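Local coordinates for protein urea carboxylase (Thermus thermophilus, PDB 3OEP) that is of unknown function but resembles a fused KipI-KipA pair with cyclophilin-like domains, and is probably not the allophanate hydrolase it was first taken for, at residues Gly444-Val447 / Pro453-Leu456; Glu388-Arg393 / Gly481-Gly486; Tyr47-Pro52 / Leu247-Pro252; Gly397-Gly402 / Leu436-Pro441. One frame throughout, in Å; residues are numbered along the deposited sequence.

Contact 1 of 4, residues Gly444-Val447 / Pro453-Leu456; sequences GVQV and PLVL
A beta hairpin in the C-terminal cyclophilin-like half of the chain brings Gly444-Val447 alongside Pro453-Leu456, joined by a five-residue loop. Gln446 and Leu454 form the hydrogen-bonded antiparallel pair: Gln446 N gives to Leu454 O at 2.8 Å, and Leu454 N returns a bond to Gln446 O at 2.9 Å. One rung further, Leu456 N donates to Gly444 O at 2.8 Å. The same oxygen also receives the CA-H of Val455, with CA 3.3 Å from Gly444 O. Val445 and Val455 make the intervening non-hydrogen-bonded pair. Their CG2 methyls stand 4.4 Å apart, and both side chains also rest on Val472 of the next strand. On the other face Gln446 runs out extended, its CG anti to the backbone N (chi1 -171°), and lies alongside Leu454 pointing the same way, with NE2 3.9 Å from Leu454 CD2. Leu456 crosses it at a slant, CD1 coming to 3.9 Å from Gln446 OE1, an oxygen that accepts its hydrogen bond from Lys468 NZ. The polar bonding across the hairpin is thus entirely main chain to main chain. The valine face adds apolar contact, and the opposite face sets a glutamine beside leucine methyls while its amide oxygen is satisfied by Lys468.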
loop_
_atom_site.group_PDB
_atom_site.type_symbol
_atom_site.label_atom_id
_atom_site.label_comp_id
_atom_site.label_asym_id
_atom_site.label_seq_id
_atom_site.Cartn_x
_atom_site.Cartn_y
_atom_site.Cartn_z
ATOM N N GLY A 444 -10.161 -2.063 -6.296
ATOM C CA GLY A 444 -10.557 -1.032 -7.250
ATOM C C GLY A 444 -9.977 -1.275 -8.634
ATOM O O GLY A 444 -8.789 -1.577 -8.769
ATOM N N VAL A 445 -10.814 -1.153 -9.660
ATOM C CA VAL A 445 -10.359 -1.251 -11.037
ATOM C C VAL A 445 -10.127 0.181 -11.511
ATOM O O VAL A 445 -11.067 0.898 -11.849
ATOM C CB VAL A 445 -11.359 -1.984 -11.945
ATOM C CG1 VAL A 445 -10.810 -2.095 -13.368
ATOM C CG2 VAL A 445 -11.673 -3.370 -11.374
ATOM N N GLN A 446 -8.865 0.590 -11.488
ATOM C CA GLN A 446 -8.477 1.955 -11.796
ATOM C C GLN A 446 -8.317 2.124 -13.295
ATOM O O GLN A 446 -7.579 1.374 -13.919
ATOM C CB GLN A 446 -7.154 2.274 -11.097
ATOM C CG GLN A 446 -6.740 3.714 -11.163
ATOM C CD GLN A 446 -5.524 3.986 -10.308
ATOM O OE1 GLN A 446 -5.640 4.395 -9.151
ATOM N NE2 GLN A 446 -4.349 3.745 -10.869
ATOM N N VAL A 447 -9.007 3.109 -13.869
ATOM C CA VAL A 447 -8.987 3.335 -15.318
ATOM C C VAL A 447 -8.695 4.810 -15.618
ATOM O O VAL A 447 -9.560 5.674 -15.448
ATOM C CB VAL A 447 -10.320 2.914 -15.980
ATOM C CG1 VAL A 447 -10.199 2.972 -17.500
ATOM C CG2 VAL A 447 -10.722 1.509 -15.531
ATOM N N PRO A 453 -6.053 -0.327 -17.621
ATOM C CA PRO A 453 -6.674 -0.543 -16.316
ATOM C C PRO A 453 -5.720 -1.236 -15.341
ATOM O O PRO A 453 -4.928 -2.081 -15.756
ATOM C CB PRO A 453 -7.863 -1.451 -16.632
ATOM C CG PRO A 453 -8.147 -1.232 -18.073
ATOM C CD PRO A 453 -6.821 -0.963 -18.706
ATOM N N LEU A 454 -5.799 -0.861 -14.068
ATOM C CA LEU A 454 -4.971 -1.440 -13.011
ATOM C C LEU A 454 -5.886 -1.845 -11.859
ATOM O O LEU A 454 -6.594 -0.999 -11.303
ATOM C CB LEU A 454 -3.951 -0.412 -12.513
ATOM C CG LEU A 454 -3.032 -0.827 -11.362
ATOM C CD1 LEU A 454 -1.997 -1.841 -11.836
ATOM C CD2 LEU A 454 -2.343 0.392 -10.760
ATOM N N VAL A 455 -5.880 -3.129 -11.498
ATOM C CA VAL A 455 -6.645 -3.588 -10.342
ATOM C C VAL A 455 -5.755 -3.406 -9.108
ATOM O O VAL A 455 -4.659 -3.961 -9.049
ATOM C CB VAL A 455 -7.076 -5.057 -10.452
ATOM C CG1 VAL A 455 -8.003 -5.414 -9.294
ATOM C CG2 VAL A 455 -7.758 -5.324 -11.790
ATOM N N LEU A 456 -6.230 -2.629 -8.142
ATOM C CA LEU A 456 -5.437 -2.229 -6.982
ATOM C C LEU A 456 -5.470 -3.293 -5.893
ATOM O O LEU A 456 -6.543 -3.751 -5.509
ATOM C CB LEU A 456 -5.973 -0.914 -6.416
ATOM C CG LEU A 456 -6.030 0.234 -7.430
ATOM C CD1 LEU A 456 -6.722 1.447 -6.832
ATOM C CD2 LEU A 456 -4.643 0.595 -7.914
#

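Contact 2 of 4, residues Glu388-Arg393 / Gly481-Gly486; sequences EAFRLR and GQARPG
Phe390 meets Ala483 and Gln482 with the outer edge of its ring, and it is the residue of Glu388-Arg393 that carries this contact. Its CG is anti to the carbonyl carbon (chi1 -61°), which sends the ring off the strand toward the loop of Gly481-Gly486. The two backbones stay well apart, with Phe390 CA 8.8 Å from Ala483 CA, and the ring bridges the distance between them. CE2 does most of the touching: it is 4.0 Å from Ala483 CA, and 4.2 Å from the Ala483 CB methyl, the apolar side-chain contact of the pair. CZ points at the preceding peptide and lies 4.1 Å from Gln482 O. Both Ala483 CA and Gln482 O sit near the ring plane, so a C-H edge faces the carbonyl oxygen, at a distance that allows at most a weak electrostatic attraction. Phe390 lies on strand 390-396, which runs beside 488-492 in the seven-stranded sheet of the cyclophilin-like domain, and the loop it touches is the link that leads from helix 477-480 into 488-492. Leu392, two residues on and also buried, extends this packing onto Leu479 and Ile489, both of which Phe390 touches as well. Arg393 ends the segment with a salt bridge from NH2 to Asp476 OD1. On the loop side, the Gln482 side chain turns away from the ring, and its amide is held by Asp254, Val330 and Arg331.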
loop_
_atom_site.group_PDB
_atom_site.type_symbol
_atom_site.label_atom_id
_atom_site.label_comp_id
_atom_site.label_asym_id
_atom_site.label_seq_id
_atom_site.Cartn_x
_atom_site.Cartn_y
_atom_site.Cartn_z
ATOM N N GLU A 388 -6.710 -21.841 -14.623
ATOM C CA GLU A 388 -5.773 -21.344 -15.637
ATOM C C GLU A 388 -6.153 -19.947 -16.126
ATOM O O GLU A 388 -5.282 -19.155 -16.482
ATOM C CB GLU A 388 -5.698 -22.309 -16.825
ATOM N N ALA A 389 -7.455 -19.665 -16.155
ATOM C CA ALA A 389 -7.971 -18.327 -16.450
ATOM C C ALA A 389 -8.854 -17.882 -15.289
ATOM O O ALA A 389 -9.504 -18.709 -14.654
ATOM C CB ALA A 389 -8.763 -18.342 -17.740
ATOM N N PHE A 390 -8.881 -16.583 -15.017
ATOM C CA PHE A 390 -9.611 -16.057 -13.859
ATOM C C PHE A 390 -10.960 -15.478 -14.260
ATOM O O PHE A 390 -11.053 -14.673 -15.184
ATOM C CB PHE A 390 -8.810 -14.971 -13.137
ATOM C CG PHE A 390 -7.488 -15.431 -12.573
ATOM C CD1 PHE A 390 -7.198 -16.781 -12.383
ATOM C CD2 PHE A 390 -6.539 -14.489 -12.195
ATOM C CE1 PHE A 390 -5.968 -17.180 -11.856
ATOM C CE2 PHE A 390 -5.324 -14.880 -11.667
ATOM C CZ PHE A 390 -5.037 -16.231 -11.500
ATOM N N ARG A 391 -12.001 -15.907 -13.550
ATOM C CA ARG A 391 -13.314 -15.315 -13.656
ATOM C C ARG A 391 -13.453 -14.414 -12.430
ATOM O O ARG A 391 -13.455 -14.901 -11.294
ATOM C CB ARG A 391 -14.389 -16.411 -13.690
ATOM N N LEU A 392 -13.503 -13.104 -12.668
ATOM C CA LEU A 392 -13.541 -12.105 -11.600
ATOM C C LEU A 392 -14.887 -11.401 -11.588
ATOM O O LEU A 392 -15.273 -10.771 -12.566
ATOM C CB LEU A 392 -12.442 -11.063 -11.791
ATOM C CG LEU A 392 -11.004 -11.588 -11.834
ATOM C CD1 LEU A 392 -10.057 -10.408 -11.968
ATOM C CD2 LEU A 392 -10.684 -12.413 -10.600
ATOM N N ARG A 393 -15.591 -11.514 -10.469
ATOM C CA ARG A 393 -16.845 -10.794 -10.278
ATOM C C ARG A 393 -16.588 -9.314 -10.028
ATOM O O ARG A 393 -15.681 -8.958 -9.270
ATOM C CB ARG A 393 -17.628 -11.408 -9.123
ATOM C CG ARG A 393 -18.172 -12.780 -9.465
ATOM C CD ARG A 393 -18.676 -13.477 -8.233
ATOM N NE ARG A 393 -17.573 -14.016 -7.443
ATOM C CZ ARG A 393 -17.720 -14.787 -6.367
ATOM N NH1 ARG A 393 -18.934 -15.117 -5.933
ATOM N NH2 ARG A 393 -16.652 -15.238 -5.726
ATOM N N GLY A 481 -3.740 -12.248 -6.276
ATOM C CA GLY A 481 -2.514 -12.565 -5.552
ATOM C C GLY A 481 -1.664 -13.616 -6.254
ATOM O O GLY A 481 -0.496 -13.798 -5.913
ATOM N N GLN A 482 -2.250 -14.313 -7.230
ATOM C CA GLN A 482 -1.561 -15.356 -7.985
ATOM C C GLN A 482 -1.467 -15.012 -9.474
ATOM O O GLN A 482 -1.144 -15.875 -10.293
ATOM C CB GLN A 482 -2.296 -16.682 -7.801
ATOM C CG GLN A 482 -2.294 -17.179 -6.354
ATOM C CD GLN A 482 -0.904 -17.519 -5.852
ATOM O OE1 GLN A 482 0.025 -17.728 -6.641
ATOM N NE2 GLN A 482 -0.757 -17.608 -4.532
ATOM N N ALA A 483 -1.718 -13.748 -9.809
ATOM C CA ALA A 483 -1.677 -13.298 -11.198
ATOM C C ALA A 483 -0.242 -13.273 -11.717
ATOM O O ALA A 483 0.700 -12.994 -10.966
ATOM C CB ALA A 483 -2.303 -11.913 -11.324
ATOM N N ARG A 484 -0.090 -13.591 -12.998
ATOM C CA ARG A 484 1.175 -13.445 -13.702
ATOM C C ARG A 484 0.890 -13.039 -15.145
ATOM O O ARG A 484 -0.225 -13.240 -15.632
ATOM C CB ARG A 484 1.972 -14.747 -13.642
ATOM C CG ARG A 484 1.221 -15.983 -14.078
ATOM C CD ARG A 484 2.018 -17.251 -13.745
ATOM N NE ARG A 484 3.277 -17.329 -14.490
ATOM C CZ ARG A 484 4.284 -18.157 -14.210
ATOM N NH1 ARG A 484 4.217 -18.995 -13.173
ATOM N NH2 ARG A 484 5.378 -18.143 -14.970
ATOM N N PRO A 485 1.887 -12.449 -15.833
ATOM C CA PRO A 485 1.685 -12.037 -17.221
ATOM C C PRO A 485 1.124 -13.151 -18.098
ATOM O O PRO A 485 1.598 -14.287 -18.024
ATOM C CB PRO A 485 3.098 -11.656 -17.679
ATOM C CG PRO A 485 3.766 -11.203 -16.447
ATOM C CD PRO A 485 3.240 -12.106 -15.358
ATOM N N GLY A 486 0.107 -12.829 -18.896
ATOM C CA GLY A 486 -0.470 -13.786 -19.838
ATOM C C GLY A 486 -1.736 -14.476 -19.369
ATOM O O GLY A 486 -2.456 -15.062 -20.184
#

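Contact 3 of 4, residues Tyr47-Pro52 / Leu247-Pro252; sequences YLEYDP and LARSGP
Glu49 and Arg249 reach for each other from opposite directions and meet in a salt bridge that joins two backbones 11.0 Å apart, measured between Glu49 CA and Arg249 CA. The ionic grip is two-pronged but ends on one atom. Arg249 NH2 lies 2.5 Å from Glu49 OE1, a short distance, and NH1 lies 2.8 Å from the same OE1. This oxygen sits in the guanidinium plane at its end-on edge, between the two nitrogens. Seen from the carboxylate, NH2 arrives nearly along the C-O direction while NH1 stands 36° above the plane. The two flat groups are turned 67° against each other, and both nitrogens go to one oxygen rather than one to each; OE2 remains 3.8 Å from NH1. Glu49 supplies the reach, extended with CG anti to the backbone N (chi1 -159°), while Arg249 bends at chi2 and chi3. Of the hydrogen bonds beyond the pair, Arg249 NE gives one to Arg239 O, which gives the guanidinium a further anchor; Asp38 offers NH2 a long, weak ion pair. By van der Waals contact, Leu37 touches both side chains and Phe240 packs on the arginine. A glutamine in place of Glu49 would probably leave the Arg249 guanidinium without its main countercharge and weaken this tie. The bridge links the middle strand of the N-terminal three-stranded antiparallel sheet to a loop of the C-terminal half, an interface between the two carboxyltransferase-type regions fused in this chain.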
loop_
_atom_site.group_PDB
_atom_site.type_symbol
_atom_site.label_atom_id
_atom_site.label_comp_id
_atom_site.label_asym_id
_atom_site.label_seq_id
_atom_site.Cartn_x
_atom_site.Cartn_y
_atom_site.Cartn_z
ATOM N N TYR A 47 -13.597 7.835 3.398
ATOM C CA TYR A 47 -13.714 6.430 3.042
ATOM C C TYR A 47 -13.624 5.584 4.306
ATOM O O TYR A 47 -12.680 5.724 5.087
ATOM C CB TYR A 47 -12.605 6.038 2.069
ATOM C CG TYR A 47 -12.639 4.586 1.650
ATOM C CD1 TYR A 47 -13.727 4.073 0.949
ATOM C CD2 TYR A 47 -11.586 3.722 1.948
ATOM C CE1 TYR A 47 -13.769 2.743 0.558
ATOM C CE2 TYR A 47 -11.625 2.374 1.559
ATOM C CZ TYR A 47 -12.723 1.901 0.865
ATOM O OH TYR A 47 -12.801 0.584 0.460
ATOM N N LEU A 48 -14.604 4.714 4.499
ATOM C CA LEU A 48 -14.623 3.816 5.648
ATOM C C LEU A 48 -14.529 2.389 5.152
ATOM O O LEU A 48 -15.297 1.978 4.278
ATOM C CB LEU A 48 -15.903 4.020 6.459
ATOM C CG LEU A 48 -16.109 5.423 7.032
ATOM C CD1 LEU A 48 -17.431 5.505 7.784
ATOM C CD2 LEU A 48 -14.940 5.830 7.933
ATOM N N GLU A 49 -13.573 1.642 5.702
ATOM C CA GLU A 49 -13.372 0.246 5.354
ATOM C C GLU A 49 -13.616 -0.591 6.605
ATOM O O GLU A 49 -13.164 -0.238 7.694
ATOM C CB GLU A 49 -11.952 0.052 4.839
ATOM C CG GLU A 49 -11.739 -1.186 4.005
ATOM C CD GLU A 49 -10.271 -1.397 3.692
ATOM O OE1 GLU A 49 -9.478 -1.498 4.649
ATOM O OE2 GLU A 49 -9.903 -1.451 2.504
ATOM N N TYR A 50 -14.349 -1.686 6.454
ATOM C CA TYR A 50 -14.770 -2.464 7.607
ATOM C C TYR A 50 -14.918 -3.941 7.266
ATOM O O TYR A 50 -15.096 -4.311 6.104
ATOM C CB TYR A 50 -16.083 -1.899 8.165
ATOM C CG TYR A 50 -17.235 -1.984 7.190
ATOM C CD1 TYR A 50 -17.371 -1.059 6.161
ATOM C CD2 TYR A 50 -18.172 -3.007 7.280
ATOM C CE1 TYR A 50 -18.418 -1.144 5.255
ATOM C CE2 TYR A 50 -19.222 -3.104 6.379
ATOM C CZ TYR A 50 -19.341 -2.168 5.370
ATOM O OH TYR A 50 -20.383 -2.257 4.474
ATOM N N ASP A 51 -14.823 -4.777 8.297
ATOM C CA ASP A 51 -15.039 -6.213 8.169
ATOM C C ASP A 51 -16.501 -6.490 8.493
ATOM O O ASP A 51 -16.903 -6.390 9.653
ATOM C CB ASP A 51 -14.133 -6.982 9.135
ATOM C CG ASP A 51 -14.326 -8.495 9.052
ATOM O OD1 ASP A 51 -15.294 -8.964 8.415
ATOM O OD2 ASP A 51 -13.499 -9.221 9.639
ATOM N N PRO A 52 -17.304 -6.838 7.473
ATOM C CA PRO A 52 -18.745 -6.987 7.680
ATOM C C PRO A 52 -19.135 -8.116 8.636
ATOM O O PRO A 52 -20.253 -8.116 9.152
ATOM C CB PRO A 52 -19.283 -7.260 6.269
ATOM C CG PRO A 52 -18.143 -7.751 5.502
ATOM C CD PRO A 52 -16.921 -7.116 6.077
ATOM N N LEU A 247 -0.246 4.835 4.725
ATOM C CA LEU A 247 0.293 3.506 4.974
ATOM C C LEU A 247 -0.619 2.446 4.379
ATOM O O LEU A 247 -1.809 2.391 4.693
ATOM C CB LEU A 247 0.477 3.279 6.475
ATOM C CG LEU A 247 1.503 4.200 7.132
ATOM C CD1 LEU A 247 1.389 4.120 8.648
ATOM C CD2 LEU A 247 2.910 3.870 6.657
ATOM N N ALA A 248 -0.054 1.615 3.508
ATOM C CA ALA A 248 -0.814 0.574 2.814
ATOM C C ALA A 248 -1.255 -0.527 3.772
ATOM O O ALA A 248 -0.670 -0.707 4.842
ATOM C CB ALA A 248 0.029 -0.023 1.684
ATOM N N ARG A 249 -2.284 -1.269 3.372
ATOM C CA ARG A 249 -2.749 -2.426 4.125
ATOM C C ARG A 249 -1.634 -3.462 4.250
ATOM O O ARG A 249 -1.411 -4.025 5.322
ATOM C CB ARG A 249 -3.948 -3.056 3.412
ATOM C CG ARG A 249 -4.472 -4.342 4.030
ATOM C CD ARG A 249 -4.838 -4.188 5.491
ATOM N NE ARG A 249 -5.471 -2.906 5.751
ATOM C CZ ARG A 249 -6.697 -2.566 5.367
ATOM N NH1 ARG A 249 -7.468 -3.416 4.690
ATOM N NH2 ARG A 249 -7.154 -1.349 5.650
ATOM N N SER A 250 -0.946 -3.708 3.137
ATOM C CA SER A 250 0.098 -4.725 3.079
ATOM C C SER A 250 -0.484 -6.081 3.514
ATOM O O SER A 250 -1.642 -6.375 3.224
ATOM C CB SER A 250 1.313 -4.295 3.911
ATOM O OG SER A 250 2.408 -5.188 3.753
ATOM N N GLY A 251 0.293 -6.902 4.212
ATOM C CA GLY A 251 -0.154 -8.247 4.547
ATOM C C GLY A 251 0.000 -9.184 3.357
ATOM O O GLY A 251 0.629 -8.829 2.361
ATOM N N PRO A 252 -0.584 -10.386 3.444
ATOM C CA PRO A 252 -0.392 -11.359 2.365
ATOM C C PRO A 252 -1.255 -11.025 1.157
ATOM O O PRO A 252 -2.388 -10.570 1.319
ATOM C CB PRO A 252 -0.829 -12.680 3.003
ATOM C CG PRO A 252 -1.827 -12.279 4.042
ATOM C CD PRO A 252 -1.465 -10.903 4.508
#

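Contact 4 of 4, residues Gly397-Gly402 / Leu436-Pro441; sequences GPQFAG and LSEPTP
Gln399 NE2 donates to Glu438 OE1 across 2.9 Å, in a nearly straight bond with an angle of 169° at the hydrogen. The acceptor lies close to the plane of the Gln399 amide, but NE2 approaches the carboxylate from well above its plane, and the two flat groups are 64° apart. Pro398 adds its ring to the same oxygen, with CG 3.6 Å from Glu438 OE1. Glu438 reaches across fully extended beyond CG, which sits between its own N and carbonyl carbon (chi1 73°), while Gln399 bends at chi2 to bring its amide round. In the next shell, Lys468 N donates to Gln399 OE1 and so sets which way round the amide lies. Arg8, from the N-terminal sheet, makes a salt bridge to Glu438 OE2. A type I turn from Gly397 to Phe400, closed by Phe400 N to Gly397 O at 3.1 Å, presents Pro398 and Gln399 together. A leucine in place of Gln399 is likely to leave Glu438 OE1 without this donor and Lys468 N without its side-chain acceptor. Glu438 thus takes a neutral amide on OE1, among its partners, and an arginine on OE2; the arginine would favour a charged carboxylate, and through Glu438 the turn is tied to the N-terminal sheet.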
loop_
_atom_site.group_PDB
_atom_site.type_symbol
_atom_site.label_atom_id
_atom_site.label_comp_id
_atom_site.label_asym_id
_atom_site.label_seq_id
_atom_site.Cartn_x
_atom_site.Cartn_y
_atom_site.Cartn_z
ATOM N N GLY A 397 -18.095 0.618 -8.824
ATOM C CA GLY A 397 -17.124 1.424 -8.104
ATOM C C GLY A 397 -17.615 2.843 -7.884
ATOM O O GLY A 397 -18.685 3.223 -8.367
ATOM N N PRO A 398 -16.829 3.651 -7.158
ATOM C CA PRO A 398 -17.254 5.006 -6.809
ATOM C C PRO A 398 -17.392 5.949 -8.015
ATOM O O PRO A 398 -18.134 6.940 -7.937
ATOM C CB PRO A 398 -16.162 5.480 -5.844
ATOM C CG PRO A 398 -14.980 4.650 -6.169
ATOM C CD PRO A 398 -15.522 3.318 -6.566
ATOM N N GLN A 399 -16.704 5.642 -9.116
ATOM C CA GLN A 399 -16.846 6.398 -10.361
ATOM C C GLN A 399 -17.524 5.549 -11.435
ATOM O O GLN A 399 -17.189 5.634 -12.617
ATOM C CB GLN A 399 -15.486 6.888 -10.859
ATOM C CG GLN A 399 -14.899 8.026 -10.037
ATOM C CD GLN A 399 -14.286 7.568 -8.742
ATOM O OE1 GLN A 399 -13.473 6.638 -8.720
ATOM N NE2 GLN A 399 -14.667 8.220 -7.641
ATOM N N PHE A 400 -18.488 4.741 -11.011
ATOM C CA PHE A 400 -19.223 3.881 -11.924
ATOM C C PHE A 400 -19.728 4.649 -13.144
ATOM O O PHE A 400 -20.259 5.762 -13.030
ATOM C CB PHE A 400 -20.409 3.227 -11.207
ATOM C CG PHE A 400 -21.256 2.376 -12.103
ATOM C CD1 PHE A 400 -22.340 2.917 -12.781
ATOM C CD2 PHE A 400 -20.960 1.035 -12.280
ATOM C CE1 PHE A 400 -23.119 2.124 -13.615
ATOM C CE2 PHE A 400 -21.733 0.246 -13.114
ATOM C CZ PHE A 400 -22.815 0.790 -13.773
ATOM N N ALA A 401 -19.546 4.034 -14.303
ATOM C CA ALA A 401 -20.148 4.475 -15.549
ATOM C C ALA A 401 -20.595 3.219 -16.263
ATOM O O ALA A 401 -19.829 2.261 -16.356
ATOM C CB ALA A 401 -19.132 5.233 -16.397
ATOM N N GLY A 402 -21.831 3.208 -16.743
ATOM C CA GLY A 402 -22.375 2.037 -17.410
ATOM C C GLY A 402 -21.515 1.556 -18.563
ATOM O O GLY A 402 -21.278 0.356 -18.715
ATOM N N LEU A 436 -9.902 14.916 -8.371
ATOM C CA LEU A 436 -9.141 15.059 -7.126
ATOM C C LEU A 436 -8.896 13.689 -6.512
ATOM O O LEU A 436 -9.725 12.784 -6.643
ATOM C CB LEU A 436 -9.868 15.941 -6.096
ATOM C CG LEU A 436 -9.711 17.459 -6.160
ATOM C CD1 LEU A 436 -10.573 18.087 -5.070
ATOM C CD2 LEU A 436 -8.263 17.901 -6.012
ATOM N N SER A 437 -7.757 13.539 -5.846
ATOM C CA SER A 437 -7.408 12.266 -5.234
ATOM C C SER A 437 -8.405 11.915 -4.141
ATOM O O SER A 437 -8.826 12.777 -3.361
ATOM C CB SER A 437 -5.994 12.297 -4.652
ATOM O OG SER A 437 -5.031 12.337 -5.686
ATOM N N GLU A 438 -8.814 10.655 -4.124
ATOM C CA GLU A 438 -9.620 10.139 -3.036
ATOM C C GLU A 438 -9.061 8.798 -2.593
ATOM O O GLU A 438 -8.244 8.198 -3.302
ATOM C CB GLU A 438 -11.092 10.045 -3.451
ATOM C CG GLU A 438 -11.422 8.931 -4.415
ATOM C CD GLU A 438 -12.911 8.837 -4.710
ATOM O OE1 GLU A 438 -13.360 7.751 -5.133
ATOM O OE2 GLU A 438 -13.621 9.841 -4.514
ATOM N N PRO A 439 -9.468 8.335 -1.401
ATOM C CA PRO A 439 -8.945 7.087 -0.884
ATOM C C PRO A 439 -9.221 5.917 -1.815
ATOM O O PRO A 439 -10.323 5.799 -2.365
ATOM C CB PRO A 439 -9.688 6.918 0.441
ATOM C CG PRO A 439 -10.072 8.310 0.825
ATOM C CD PRO A 439 -10.383 8.984 -0.446
ATOM N N THR A 440 -8.217 5.067 -1.985
ATOM C CA THR A 440 -8.313 3.931 -2.891
ATOM C C THR A 440 -9.014 2.750 -2.214
ATOM O O THR A 440 -8.737 2.441 -1.055
ATOM C CB THR A 440 -6.926 3.485 -3.353
ATOM O OG1 THR A 440 -6.104 3.232 -2.211
ATOM C CG2 THR A 440 -6.287 4.576 -4.213
ATOM N N PRO A 441 -9.936 2.096 -2.937
ATOM C CA PRO A 441 -10.600 0.895 -2.428
ATOM C C PRO A 441 -9.839 -0.367 -2.819
ATOM O O PRO A 441 -9.358 -0.445 -3.941
ATOM C CB PRO A 441 -11.951 0.940 -3.139
ATOM C CG PRO A 441 -11.672 1.589 -4.447
ATOM C CD PRO A 441 -10.475 2.502 -4.245
#

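How the contacts relate
From the N terminus, contact 3 closes first, drawing strand 45-50 to the loop 247-252 across nearly two hundred residues and joining the two halves of the chain. Contact 2 then opens at 388-393 and closes only at 481-486. Within that span contact 4 runs from 397-402 to 436-441, and contact 1, a local hairpin, follows at 444-456; these two are in series, and no contacts cross. Contacts 1 and 2 both reach the same seven-stranded sheet, their centres about 14 Å apart. Contact 4 is the bridge: Thr440 touches Leu456 of contact 1, while Pro439 and Pro441 pack on Tyr47 of contact 3.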